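Local coordinates for uncharacterized protein (Photobacterium profundum, PDB 4I45), which probably acts as a hydrolase of the 4-hydroxybenzoyl-CoA thioesterase family, with a hot-dog fold, and binds magnesium, at residues V59-M64 / D109-C114. Residues are numbered along the deposited sequence; the frame is centred on the assembly and turned at random.
Sequences VYKANM and DIEMVC
Lys61 sets CG opposite its carbonyl carbon (chi1 -71°) and runs extended, while Glu111, in one of its two modelled conformers, turned likewise (chi1 -51°), also stretches out, bringing the two side chains alongside each other, ends in the same direction. In this copy the carboxylate lies along the lysine methylenes, Lys61 CD being 3.6 Å from Glu111 OE1. The charged ends stop short of a salt bridge; a water spans them, accepting from Lys61 NZ and donating to Glu111 OE1. Tyr60 CD2 is 4.0 Å from Glu111 OE1, on a side adjacent to the lysine, its ring plane 44° from that of the carboxylate; Lys61 CG lies against one ring face near the rim.

Beneath these side chains is a classic beta bulge: Tyr60 and Lys61 both face Glu111 across the antiparallel strands. Glu111 O accepts two bonds, one from Tyr60 N (2.8 Å) nearly in line with the carbonyl, a longer one from Lys61 N (3.3 Å) on a lone pair. Glu111 N returns a bond to Lys61 O, and Asn63 and Asp109 exchange backbone bonds, with a second water joining Asn63 O to Asp109 OD2. Within the bulge, Tyr60 CB is directed toward the partner strand and meets Val113 CG1 at 4.0 Å. On the face away from Lys61 and Glu111, Met112, in one of two conformers, bends at its last torsion to lay CE 3.6 Å from Val59 CG2, and Ile110 touches Val59 and Ala62.

That apolar face turns to helix 28-40, where Arg37 meets Val59 and Met112. Strand 89-97 flanks 106-115 on its other side, with Arg93 salt-bridged to Asp109, whereas Lys61 to Met64 pair with an antiparallel strand of the second subunit, continuing the hot-dog sheet across the interface.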
# COMPACT_ATOMS: atom_id res chain seq x y z
N VAL A 59 -10.19 14.57 6.46
CA VAL A 59 -11.24 14.11 5.55
C VAL A 59 -12.38 13.55 6.37
O VAL A 59 -12.23 12.59 7.12
CB VAL A 59 -10.73 13.07 4.57
CG1 VAL A 59 -11.89 12.51 3.61
CG2 VAL A 59 -9.59 13.64 3.75
N TYR A 60 -13.55 14.16 6.20
CA TYR A 60 -14.76 13.69 6.83
C TYR A 60 -15.59 12.76 5.92
O TYR A 60 -16.11 11.75 6.39
CB TYR A 60 -15.56 14.94 7.33
CG TYR A 60 -16.90 14.62 7.90
CD1 TYR A 60 -17.06 13.60 8.82
CD2 TYR A 60 -18.03 15.32 7.50
CE1 TYR A 60 -18.30 13.31 9.38
CE2 TYR A 60 -19.28 15.02 8.02
CZ TYR A 60 -19.41 14.01 8.97
OH TYR A 60 -20.65 13.72 9.49
N LYS A 61 -15.71 13.13 4.66
CA LYS A 61 -16.46 12.30 3.71
C LYS A 61 -15.71 12.27 2.42
O LYS A 61 -15.10 13.24 2.01
CB LYS A 61 -17.87 12.85 3.48
CG LYS A 61 -18.79 12.69 4.67
CD LYS A 61 -20.16 13.27 4.42
CE LYS A 61 -21.11 13.16 5.59
NZ LYS A 61 -22.43 13.85 5.31
N ALA A 62 -15.80 11.11 1.77
CA ALA A 62 -15.30 10.88 0.41
C ALA A 62 -16.29 10.01 -0.38
O ALA A 62 -16.59 8.90 0.03
CB ALA A 62 -13.98 10.23 0.45
N ASN A 63 -16.84 10.62 -1.42
CA ASN A 63 -17.79 9.92 -2.29
C ASN A 63 -17.16 9.73 -3.64
O ASN A 63 -16.88 10.70 -4.32
CB ASN A 63 -19.07 10.70 -2.43
CG ASN A 63 -19.83 10.79 -1.13
OD1 ASN A 63 -19.50 10.14 -0.12
ND2 ASN A 63 -20.86 11.59 -1.14
N MET A 64 -16.93 8.46 -3.97
CA MET A 64 -16.20 8.02 -5.16
C MET A 64 -17.15 7.38 -6.20
O MET A 64 -18.04 6.61 -5.81
CB MET A 64 -15.16 6.96 -4.76
CG MET A 64 -14.10 7.46 -3.71
SD MET A 64 -12.96 8.71 -4.38
CE MET A 64 -11.83 7.73 -5.38
N ASP A 109 -15.83 13.37 -4.61
CA ASP A 109 -16.25 14.56 -3.87
C ASP A 109 -15.81 14.33 -2.43
O ASP A 109 -16.26 13.42 -1.75
CB ASP A 109 -17.75 14.74 -3.93
CG ASP A 109 -18.25 15.08 -5.30
OD1 ASP A 109 -17.75 16.05 -5.90
OD2 ASP A 109 -19.17 14.37 -5.75
N ILE A 110 -14.90 15.18 -2.00
CA ILE A 110 -14.23 15.06 -0.68
C ILE A 110 -14.58 16.27 0.19
O ILE A 110 -14.47 17.40 -0.25
CB ILE A 110 -12.68 14.93 -0.83
CG1 ILE A 110 -12.21 13.56 -1.43
CG2 ILE A 110 -11.98 15.04 0.51
CD1 ILE A 110 -12.98 12.97 -2.51
N GLU A 111 -15.08 15.99 1.39
CA GLU A 111 -15.36 17.04 2.37
C GLU A 111 -14.31 16.97 3.45
O GLU A 111 -14.15 15.94 4.11
CB GLU A 111 -16.73 16.88 3.05
CG GLU A 111 -17.89 16.69 2.10
CD GLU A 111 -19.25 16.80 2.77
OE1 GLU A 111 -19.31 16.73 4.03
OE2 GLU A 111 -20.26 16.96 2.05
N MET A 112 -13.63 18.10 3.61
CA MET A 112 -12.61 18.23 4.64
C MET A 112 -13.04 19.26 5.68
O MET A 112 -13.60 20.30 5.34
CB MET A 112 -11.27 18.64 4.05
CG MET A 112 -10.78 17.67 2.97
SD MET A 112 -8.98 17.53 2.84
CE MET A 112 -8.50 17.02 4.47
N VAL A 113 -12.79 18.91 6.93
CA VAL A 113 -13.09 19.80 8.04
C VAL A 113 -11.79 20.28 8.67
O VAL A 113 -10.76 19.63 8.65
CB VAL A 113 -13.96 19.09 9.07
CG1 VAL A 113 -15.33 18.79 8.44
CG2 VAL A 113 -13.27 17.83 9.60
N CYS A 114 -11.91 21.45 9.28
CA CYS A 114 -10.81 22.12 9.97
C CYS A 114 -11.10 21.98 11.48
O CYS A 114 -12.12 22.46 11.98
CB CYS A 114 -10.78 23.58 9.53
SG CYS A 114 -9.52 24.54 10.31
O HOH W 1 -21.61 16.51 5.26
O HOH W 2 -18.67 11.72 -6.35